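Local coordinates for (S)-ureidoglycine aminohydrolase cupin domain-containing protein (PDB 3MYX) that is of unknown function but belongs to the cupin superfamily and is probably related to (S)-ureidoglycine aminohydrolase, at residues Ser116-Lys124 / Phe160-Arg168; Ile146-Asn157 / Val171-Arg182. One frame throughout, in Å; residues are numbered along the deposited sequence.

Contact 1 (Ser116-Lys124 / Phe160-Arg168); sequences STQASGPDK and FEDTASTLR. With EDO (1,2-ethanediol), chain E.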
loop_
_atom_site.group_PDB
_atom_site.type_symbol
_atom_site.label_atom_id
_atom_site.label_comp_id
_atom_site.label_asym_id
_atom_site.label_seq_id
_atom_site.Cartn_x
_atom_site.Cartn_y
_atom_site.Cartn_z
ATOM N N SER A 116 4.570 -4.403 7.601
ATOM C CA SER A 116 5.409 -5.550 7.914
ATOM C C SER A 116 5.391 -5.696 9.424
ATOM O O SER A 116 5.964 -4.883 10.147
ATOM C CB SER A 116 6.832 -5.334 7.437
ATOM O OG SER A 116 7.676 -6.403 7.847
ATOM N N THR A 117 4.719 -6.741 9.903
ATOM C CA THR A 117 4.604 -6.964 11.330
ATOM C C THR A 117 5.742 -7.813 11.897
ATOM O O THR A 117 5.909 -7.864 13.105
ATOM C CB THR A 117 3.214 -7.513 11.759
ATOM O OG1 THR A 117 3.063 -8.871 11.333
ATOM C CG2 THR A 117 2.059 -6.645 11.234
ATOM N N GLN A 118 6.523 -8.453 11.020
ATOM C CA GLN A 118 7.723 -9.200 11.417
ATOM C C GLN A 118 8.963 -8.389 11.055
ATOM O O GLN A 118 9.059 -7.866 9.953
ATOM C CB GLN A 118 7.768 -10.536 10.667
ATOM C CG GLN A 118 9.013 -11.387 10.990
ATOM C CD GLN A 118 9.113 -11.738 12.451
ATOM O OE1 GLN A 118 8.178 -12.316 13.019
ATOM N NE2 GLN A 118 10.251 -11.414 13.081
ATOM N N ALA A 119 9.900 -8.281 11.982
ATOM C CA ALA A 119 11.181 -7.648 11.697
ATOM C C ALA A 119 12.129 -8.644 11.054
ATOM O O ALA A 119 12.230 -9.790 11.518
ATOM C CB ALA A 119 11.803 -7.096 12.979
ATOM N N SER A 120 12.838 -8.216 10.013
ATOM C CA SER A 120 13.874 -9.049 9.384
ATOM C C SER A 120 15.237 -8.365 9.269
ATOM O O SER A 120 16.127 -8.799 8.523
ATOM C CB SER A 120 13.394 -9.511 8.013
ATOM O OG SER A 120 13.366 -8.438 7.111
ATOM N N GLY A 121 15.428 -7.327 10.048
ATOM C CA GLY A 121 16.689 -6.618 10.115
ATOM C C GLY A 121 16.452 -5.434 11.024
ATOM O O GLY A 121 15.404 -5.335 11.674
ATOM N N PRO A 122 17.418 -4.514 11.088
ATOM C CA PRO A 122 17.364 -3.455 12.088
ATOM C C PRO A 122 16.358 -2.339 11.748
ATOM O O PRO A 122 16.065 -2.067 10.579
ATOM C CB PRO A 122 18.802 -2.936 12.098
ATOM C CG PRO A 122 19.256 -3.133 10.714
ATOM C CD PRO A 122 18.657 -4.437 10.305
ATOM N N ASP A 123 15.837 -1.697 12.781
ATOM C CA ASP A 123 14.874 -0.614 12.634
ATOM C C ASP A 123 15.463 0.540 11.827
ATOM O O ASP A 123 16.600 0.951 12.058
ATOM C CB ASP A 123 14.528 -0.040 13.998
ATOM C CG ASP A 123 13.639 -0.922 14.840
ATOM O OD1 ASP A 123 13.185 -1.983 14.371
ATOM O OD2 ASP A 123 13.398 -0.501 16.012
ATOM N N LYS A 124 14.661 1.074 10.921
ATOM C CA LYS A 124 14.923 2.356 10.266
ATOM C C LYS A 124 13.776 3.280 10.661
ATOM O O LYS A 124 12.729 3.311 10.019
ATOM C CB LYS A 124 15.027 2.149 8.776
ATOM C CG LYS A 124 15.584 3.282 8.002
ATOM C CD LYS A 124 15.991 2.735 6.578
ATOM C CE LYS A 124 16.803 3.631 5.768
ATOM N NZ LYS A 124 16.944 3.125 4.422
ATOM N N PHE A 160 11.392 5.103 0.156
ATOM C CA PHE A 160 11.697 4.446 1.431
ATOM C C PHE A 160 12.143 3.013 1.141
ATOM O O PHE A 160 11.446 2.263 0.463
ATOM C CB PHE A 160 10.481 4.461 2.346
ATOM C CG PHE A 160 10.661 3.670 3.595
ATOM C CD1 PHE A 160 11.290 4.205 4.687
ATOM C CD2 PHE A 160 10.170 2.373 3.658
ATOM C CE1 PHE A 160 11.435 3.425 5.852
ATOM C CE2 PHE A 160 10.331 1.608 4.777
ATOM C CZ PHE A 160 10.955 2.138 5.871
ATOM N N GLU A 161 13.337 2.679 1.597
ATOM C CA GLU A 161 13.858 1.335 1.504
ATOM C C GLU A 161 14.126 0.830 2.921
ATOM O O GLU A 161 15.064 1.277 3.579
ATOM C CB GLU A 161 15.125 1.307 0.664
ATOM C CG GLU A 161 14.878 1.719 -0.774
ATOM C CD GLU A 161 16.150 1.733 -1.616
ATOM O OE1 GLU A 161 17.237 2.047 -1.081
ATOM O OE2 GLU A 161 16.060 1.449 -2.814
ATOM N N ASP A 162 13.305 -0.091 3.396
ATOM C CA ASP A 162 13.414 -0.536 4.766
ATOM C C ASP A 162 14.660 -1.381 4.984
ATOM O O ASP A 162 15.120 -2.089 4.078
ATOM C CB ASP A 162 12.187 -1.350 5.155
ATOM C CG ASP A 162 11.886 -1.320 6.634
ATOM O OD1 ASP A 162 12.593 -0.633 7.410
ATOM O OD2 ASP A 162 10.898 -1.981 7.022
ATOM N N THR A 163 15.162 -1.338 6.219
ATOM C CA THR A 163 16.103 -2.345 6.679
ATOM C C THR A 163 15.460 -3.297 7.698
ATOM O O THR A 163 16.048 -4.322 7.983
ATOM C CB THR A 163 17.375 -1.712 7.292
ATOM O OG1 THR A 163 17.010 -0.813 8.343
ATOM C CG2 THR A 163 18.142 -0.966 6.229
ATOM N N ALA A 164 14.266 -2.990 8.218
ATOM C CA ALA A 164 13.560 -3.882 9.148
ATOM C C ALA A 164 12.622 -4.861 8.447
ATOM O O ALA A 164 11.932 -5.629 9.096
ATOM C CB ALA A 164 12.791 -3.064 10.188
ATOM N N SER A 165 12.611 -4.811 7.122
ATOM C CA SER A 165 11.813 -5.684 6.265
ATOM C C SER A 165 12.364 -5.514 4.864
ATOM O O SER A 165 13.240 -4.672 4.641
ATOM C CB SER A 165 10.347 -5.271 6.286
ATOM O OG SER A 165 10.137 -4.075 5.549
ATOM N N THR A 166 11.825 -6.267 3.914
ATOM C CA THR A 166 12.166 -6.073 2.507
ATOM C C THR A 166 11.290 -5.031 1.807
ATOM O O THR A 166 11.391 -4.866 0.593
ATOM C CB THR A 166 12.117 -7.394 1.740
ATOM O OG1 THR A 166 10.780 -7.889 1.741
ATOM C CG2 THR A 166 13.054 -8.436 2.358
ATOM N N LEU A 167 10.461 -4.302 2.545
ATOM C CA LEU A 167 9.612 -3.289 1.926
ATOM C C LEU A 167 10.401 -2.229 1.197
ATOM O O LEU A 167 11.387 -1.690 1.729
ATOM C CB LEU A 167 8.713 -2.627 2.964
ATOM C CG LEU A 167 7.531 -3.443 3.453
ATOM C CD1 LEU A 167 6.908 -2.759 4.690
ATOM C CD2 LEU A 167 6.496 -3.628 2.354
ATOM N N ARG A 168 9.970 -1.955 -0.029
ATOM C CA ARG A 168 10.387 -0.794 -0.791
ATOM C C ARG A 168 9.093 -0.064 -1.125
ATOM O O ARG A 168 8.123 -0.668 -1.611
ATOM C CB ARG A 168 11.124 -1.209 -2.068
ATOM C CG ARG A 168 12.535 -1.709 -1.862
ATOM C CD ARG A 168 13.193 -1.956 -3.213
ATOM N NE ARG A 168 12.562 -3.043 -3.969
ATOM C CZ ARG A 168 11.809 -2.918 -5.076
ATOM N NH1 ARG A 168 11.528 -1.734 -5.640
ATOM N NH2 ARG A 168 11.328 -4.018 -5.640
HETATM C C1 EDO E . 8.843 -8.531 4.523
HETATM O O1 EDO E . 10.190 -8.425 5.018
HETATM C C2 EDO E . 8.622 -9.913 3.913
HETATM O O2 EDO E . 9.639 -10.204 2.941
HETATM O O HOH W 1 9.320 -4.429 9.820
HETATM O O HOH W 2 11.939 0.592 9.761
HETATM O O HOH W 3 14.852 4.683 2.927
#
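Two irregular loops meet here: the one that follows strand 109-116, residues Ser116-Lys124, and the turn of the hairpin made by strands 154-161 and 168-174. The backbone of Ser120 donates an almost straight bond to Ala164 O (N to O 2.9 Å), approaching from above the carbonyl plane. Thr163 OG1 gives its proton to Pro122 O at 2.7 Å; a chi1 of 56°, which sets the hydroxyl between the backbone N and carbonyl carbon, brings it there, and the proline ring crosses the threonine side chain at about a right angle. Lys124 runs fully extended over Thr163, its CB 3.6 Å from Thr163 OG1, and its NZ ends in the carbonyl plane of Glu161 O at 2.8 Å. A water bridges Lys124 N and Asp162 OD1. Farther in, Ser116 OG rests against Ser165 CB at 3.3 Å, and Ser116 CB against Leu167 CD1. The turn keeps its own shape: Asp162 OD1 accepts from Ala164 N, Ser165 OG accepts from Leu167 N and donates to Asp162 OD2, an oxygen also bonded by Thr66. An Asx turn and an ST turn thus follow one another within a beta-hairpin turn that docks on a neighbouring loop.

Contact 2 (Ile146-Asn157 / Val171-Arg182); sequences IMISPLPQCRSN and VWDSTPYERISR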
loop_
_atom_site.group_PDB
_atom_site.type_symbol
_atom_site.label_atom_id
_atom_site.label_comp_id
_atom_site.label_asym_id
_atom_site.label_seq_id
_atom_site.Cartn_x
_atom_site.Cartn_y
_atom_site.Cartn_z
ATOM N N ILE A 146 6.485 -12.915 -20.460
ATOM C CA ILE A 146 5.080 -12.872 -20.038
ATOM C C ILE A 146 4.278 -11.774 -20.737
ATOM O O ILE A 146 3.117 -11.572 -20.427
ATOM C CB ILE A 146 4.928 -12.802 -18.503
ATOM C CG1 ILE A 146 5.414 -11.455 -17.959
ATOM C CG2 ILE A 146 5.663 -13.996 -17.821
ATOM C CD1 ILE A 146 5.159 -11.276 -16.466
HETATM N N MSE A 147 4.876 -11.092 -21.702
HETATM C CA MSE A 147 4.247 -9.937 -22.334
HETATM C C MSE A 147 3.268 -10.344 -23.429
HETATM O O MSE A 147 3.521 -11.303 -24.174
HETATM C CB MSE A 147 5.301 -9.018 -22.947
HETATM C CG MSE A 147 6.204 -8.343 -21.954
HETATM SE SE MSE A 147 5.303 -7.310 -20.570
HETATM C CE MSE A 147 4.356 -6.117 -21.763
ATOM N N ILE A 148 2.170 -9.591 -23.535
ATOM C CA ILE A 148 1.234 -9.653 -24.677
ATOM C C ILE A 148 1.495 -8.435 -25.571
ATOM O O ILE A 148 1.688 -8.563 -26.774
ATOM C CB ILE A 148 -0.236 -9.713 -24.197
ATOM C CG1 ILE A 148 -0.485 -11.040 -23.482
ATOM C CG2 ILE A 148 -1.229 -9.532 -25.362
ATOM C CD1 ILE A 148 -1.772 -11.102 -22.727
ATOM N N SER A 149 1.529 -7.245 -24.976
ATOM C CA SER A 149 1.810 -6.026 -25.696
ATOM C C SER A 149 3.326 -5.861 -25.840
ATOM O O SER A 149 4.109 -6.610 -25.235
ATOM C CB SER A 149 1.288 -4.835 -24.896
ATOM O OG SER A 149 2.033 -4.681 -23.700
ATOM N N PRO A 150 3.762 -4.835 -26.600
ATOM C CA PRO A 150 5.166 -4.441 -26.519
ATOM C C PRO A 150 5.551 -4.051 -25.084
ATOM O O PRO A 150 4.690 -3.708 -24.253
ATOM C CB PRO A 150 5.242 -3.232 -27.446
ATOM C CG PRO A 150 4.120 -3.449 -28.431
ATOM C CD PRO A 150 3.024 -4.020 -27.575
ATOM N N LEU A 151 6.839 -4.103 -24.793
ATOM C CA LEU A 151 7.312 -3.727 -23.470
ATOM C C LEU A 151 7.058 -2.239 -23.213
ATOM O O LEU A 151 7.253 -1.409 -24.095
ATOM C CB LEU A 151 8.801 -4.033 -23.295
ATOM C CG LEU A 151 9.149 -5.511 -23.131
ATOM C CD1 LEU A 151 10.581 -5.785 -23.617
ATOM C CD2 LEU A 151 8.960 -5.962 -21.717
ATOM N N PRO A 152 6.624 -1.898 -21.997
ATOM C CA PRO A 152 6.415 -0.504 -21.624
ATOM C C PRO A 152 7.719 0.178 -21.213
ATOM O O PRO A 152 8.762 -0.472 -21.068
ATOM C CB PRO A 152 5.512 -0.623 -20.387
ATOM C CG PRO A 152 5.975 -1.915 -19.754
ATOM C CD PRO A 152 6.292 -2.815 -20.893
ATOM N N GLN A 153 7.642 1.490 -21.032
ATOM C CA GLN A 153 8.650 2.264 -20.297
ATOM C C GLN A 153 8.117 2.548 -18.912
ATOM O O GLN A 153 7.049 3.151 -18.768
ATOM C CB GLN A 153 8.948 3.571 -21.034
ATOM C CG GLN A 153 9.438 3.329 -22.453
ATOM C CD GLN A 153 9.942 4.593 -23.095
ATOM O OE1 GLN A 153 9.160 5.428 -23.551
ATOM N NE2 GLN A 153 11.252 4.741 -23.148
ATOM N N CYS A 154 8.837 2.071 -17.910
ATOM C CA CYS A 154 8.460 2.204 -16.512
ATOM C C CYS A 154 9.492 3.078 -15.805
ATOM O O CYS A 154 10.668 3.089 -16.173
ATOM C CB CYS A 154 8.417 0.856 -15.791
ATOM S SG CYS A 154 7.430 -0.407 -16.615
ATOM N N ARG A 155 9.039 3.815 -14.796
ATOM C CA ARG A 155 9.923 4.596 -13.932
ATOM C C ARG A 155 9.502 4.404 -12.487
ATOM O O ARG A 155 8.334 4.154 -12.204
ATOM C CB ARG A 155 9.899 6.085 -14.278
ATOM C CG ARG A 155 10.251 6.433 -15.726
ATOM C CD ARG A 155 10.195 7.904 -15.967
ATOM N NE ARG A 155 8.820 8.383 -16.003
ATOM C CZ ARG A 155 8.407 9.449 -16.689
ATOM N NH1 ARG A 155 9.260 10.211 -17.373
ATOM N NH2 ARG A 155 7.124 9.757 -16.708
ATOM N N SER A 156 10.443 4.601 -11.565
ATOM C CA SER A 156 10.142 4.532 -10.143
ATOM C C SER A 156 11.074 5.407 -9.336
ATOM O O SER A 156 12.122 5.867 -9.811
ATOM C CB SER A 156 10.254 3.101 -9.629
ATOM O OG SER A 156 11.600 2.716 -9.601
ATOM N N ASN A 157 10.697 5.590 -8.085
ATOM C CA ASN A 157 11.537 6.208 -7.084
ATOM C C ASN A 157 11.217 5.503 -5.775
ATOM O O ASN A 157 10.114 5.640 -5.241
ATOM C CB ASN A 157 11.258 7.711 -6.971
ATOM C CG ASN A 157 12.175 8.411 -5.972
ATOM O OD1 ASN A 157 12.691 7.794 -5.056
ATOM N ND2 ASN A 157 12.348 9.717 -6.153
ATOM N N VAL A 171 6.919 5.692 -5.584
ATOM C CA VAL A 171 6.047 6.080 -6.663
ATOM C C VAL A 171 6.595 5.465 -7.958
ATOM O O VAL A 171 7.812 5.418 -8.163
ATOM C CB VAL A 171 5.920 7.617 -6.764
ATOM C CG1 VAL A 171 5.029 8.040 -7.976
ATOM C CG2 VAL A 171 5.354 8.206 -5.479
ATOM N N TRP A 172 5.678 4.959 -8.793
ATOM C CA TRP A 172 6.005 4.292 -10.061
ATOM C C TRP A 172 5.095 4.804 -11.138
ATOM O O TRP A 172 3.937 5.152 -10.862
ATOM C CB TRP A 172 5.773 2.805 -9.905
ATOM C CG TRP A 172 5.858 1.856 -11.077
ATOM C CD1 TRP A 172 6.929 1.126 -11.430
ATOM C CD2 TRP A 172 4.783 1.426 -11.922
ATOM N NE1 TRP A 172 6.612 0.276 -12.465
ATOM C CE2 TRP A 172 5.285 0.427 -12.759
ATOM C CE3 TRP A 172 3.434 1.776 -12.032
ATOM C CZ2 TRP A 172 4.488 -0.236 -13.684
ATOM C CZ3 TRP A 172 2.649 1.119 -12.948
ATOM C CH2 TRP A 172 3.175 0.111 -13.747
ATOM N N ASP A 173 5.584 4.840 -12.372
ATOM C CA ASP A 173 4.698 5.070 -13.498
ATOM C C ASP A 173 5.063 4.213 -14.688
ATOM O O ASP A 173 6.124 3.598 -14.731
ATOM C CB ASP A 173 4.506 6.571 -13.832
ATOM C CG ASP A 173 5.672 7.245 -14.579
ATOM O OD1 ASP A 173 6.641 6.607 -15.060
ATOM O OD2 ASP A 173 5.594 8.507 -14.669
ATOM N N SER A 174 4.138 4.139 -15.629
ATOM C CA SER A 174 4.330 3.290 -16.786
ATOM C C SER A 174 3.443 3.718 -17.931
ATOM O O SER A 174 2.303 4.125 -17.732
ATOM C CB SER A 174 3.987 1.832 -16.450
ATOM O OG SER A 174 4.337 0.955 -17.503
ATOM N N THR A 175 3.970 3.536 -19.125
ATOM C CA THR A 175 3.193 3.573 -20.352
ATOM C C THR A 175 2.331 2.285 -20.392
ATOM O O THR A 175 2.482 1.385 -19.555
ATOM C CB THR A 175 4.145 3.716 -21.551
ATOM O OG1 THR A 175 5.006 2.580 -21.634
ATOM C CG2 THR A 175 4.999 4.988 -21.452
ATOM N N PRO A 176 1.379 2.199 -21.340
ATOM C CA PRO A 176 0.432 1.081 -21.333
ATOM C C PRO A 176 1.089 -0.257 -21.599
ATOM O O PRO A 176 2.043 -0.354 -22.368
ATOM C CB PRO A 176 -0.505 1.399 -22.509
ATOM C CG PRO A 176 -0.302 2.803 -22.819
ATOM C CD PRO A 176 1.060 3.193 -22.382
ATOM N N TYR A 177 0.569 -1.301 -20.976
ATOM C CA TYR A 177 0.985 -2.659 -21.312
ATOM C C TYR A 177 0.001 -3.708 -20.878
ATOM O O TYR A 177 -0.910 -3.453 -20.064
ATOM C CB TYR A 177 2.366 -2.993 -20.753
ATOM C CG TYR A 177 2.479 -3.105 -19.245
ATOM C CD1 TYR A 177 2.659 -1.982 -18.450
ATOM C CD2 TYR A 177 2.436 -4.340 -18.618
ATOM C CE1 TYR A 177 2.817 -2.081 -17.079
ATOM C CE2 TYR A 177 2.600 -4.460 -17.257
ATOM C CZ TYR A 177 2.795 -3.326 -16.485
ATOM O OH TYR A 177 2.953 -3.401 -15.124
ATOM N N GLU A 178 0.195 -4.897 -21.443
ATOM C CA GLU A 178 -0.615 -6.067 -21.148
ATOM C C GLU A 178 0.292 -7.265 -21.061
ATOM O O GLU A 178 1.139 -7.467 -21.923
ATOM C CB GLU A 178 -1.671 -6.266 -22.243
ATOM C CG GLU A 178 -2.632 -7.446 -21.980
ATOM C CD GLU A 178 -3.640 -7.665 -23.104
ATOM O OE1 GLU A 178 -3.744 -6.812 -24.011
ATOM O OE2 GLU A 178 -4.338 -8.693 -23.051
ATOM N N ARG A 179 0.096 -8.072 -20.025
ATOM C CA ARG A 179 0.837 -9.305 -19.845
ATOM C C ARG A 179 -0.120 -10.429 -19.496
ATOM O O ARG A 179 -1.278 -10.198 -19.140
ATOM C CB ARG A 179 1.873 -9.136 -18.730
ATOM C CG ARG A 179 1.309 -8.696 -17.378
ATOM C CD ARG A 179 2.333 -8.863 -16.270
ATOM N NE ARG A 179 1.795 -8.507 -14.955
ATOM C CZ ARG A 179 0.973 -9.267 -14.235
ATOM N NH1 ARG A 179 0.552 -10.454 -14.688
ATOM N NH2 ARG A 179 0.550 -8.836 -13.053
ATOM N N ILE A 180 0.385 -11.648 -19.559
ATOM C CA ILE A 180 -0.402 -12.804 -19.174
ATOM C C ILE A 180 -0.543 -12.893 -17.670
ATOM O O ILE A 180 0.206 -12.278 -16.913
ATOM C CB ILE A 180 0.174 -14.115 -19.751
ATOM C CG1 ILE A 180 1.524 -14.459 -19.111
ATOM C CG2 ILE A 180 0.248 -14.035 -21.282
ATOM C CD1 ILE A 180 2.054 -15.841 -19.552
ATOM N N SER A 181 -1.529 -13.646 -17.225
ATOM C CA SER A 181 -1.707 -13.893 -15.803
ATOM C C SER A 181 -0.518 -14.670 -15.248
ATOM O O SER A 181 -0.056 -15.646 -15.858
ATOM C CB SER A 181 -2.982 -14.703 -15.598
ATOM O OG SER A 181 -3.247 -14.944 -14.234
ATOM N N ARG A 182 -0.023 -14.221 -14.099
ATOM C CA ARG A 182 1.069 -14.866 -13.379
ATOM C C ARG A 182 0.813 -14.752 -11.879
ATOM O O ARG A 182 0.195 -13.782 -11.433
ATOM C CB ARG A 182 2.397 -14.176 -13.699
ATOM C CG ARG A 182 2.807 -14.229 -15.163
ATOM C CD ARG A 182 3.230 -15.643 -15.539
ATOM N NE ARG A 182 4.303 -16.101 -14.661
ATOM C CZ ARG A 182 4.563 -17.370 -14.362
ATOM N NH1 ARG A 182 3.823 -18.352 -14.859
ATOM N NH2 ARG A 182 5.564 -17.653 -13.541
HETATM O O HOH W 4 2.414 -1.624 -24.844
#
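Backbone pairing runs through the contact between Ile146-Asn157 and Val171-Arg182. Strands 154-157 and 171-174 run antiparallel, with Arg155-Asp173 and Asn157-Val171 as hydrogen-bonded pairs and Cys154-Ser174 and Ser156-Trp172 as non-hydrogen-bonded ones. A separate bridge lies at Met147 and Arg179. Beside it Glu178 O takes two protons from one face of its plane, from Ile148 N at 2.9 Å and Ser149 N at 3.1 Å.

Two side-chain hydroxyls add bonds in the loops between the two ladders. Ser149 OG receives Glu178 N at 2.9 Å and donates a hydrogen bond to Pro150 O; Thr175 OG1 receives Gln153 N, while Thr175 N returns a bond to Gln153 O.

The charged pair is Arg155 and Asp173. The guanidinium meets the carboxylate side-on, NE to OD1 at 3.0 Å and NH2 to OD2 at 2.8 Å, both on the syn side, with the two planes 35° apart. A bend at chi3 (-73°) turns the guanidinium back to the acid, whose OD2 also bonds Tyr230.

Apolar contacts add to these. Pro152 CG sits 3.6 Å from Tyr177 CD1, the selenomethionine methyl of Met147 reaches Tyr177 CB, and Ile148 CG1 meets Ile180 CG2 at 3.8 Å. Cys154 SG lies 4.2 Å from Trp172 CZ2, a sulfur-aromatic contact oblique to the indole.

Strand 137-139 continues the sheet beyond strand 154-161, and strand 231-237 beyond 168-174, its Lys233 making a cation-pi contact with Trp172; strand 222-227 lines the far end, where Trp225 stacks on Tyr177 and Lys224 pairs with Glu178.

Both contacts draw on the hairpin of strands 154-161 and 168-174, but at opposite ends, their centres about 26 Å apart. Contact 1 takes the turn, where the hairpin meets a loop from another sheet; contact 2 takes the open end, where the two strands pair with each other and their flanking loops stay together. Each is partly buried, yet the smaller contact 1 lies nearer the surface, with eight of its sixteen touching residues exposed and four buried. Its polar links are isolated hydrogen bonds and bridging waters, with a few side-chain contacts beside them. Contact 2 instead combines repeated backbone bonds with a salt bridge and aliphatic and aromatic contacts.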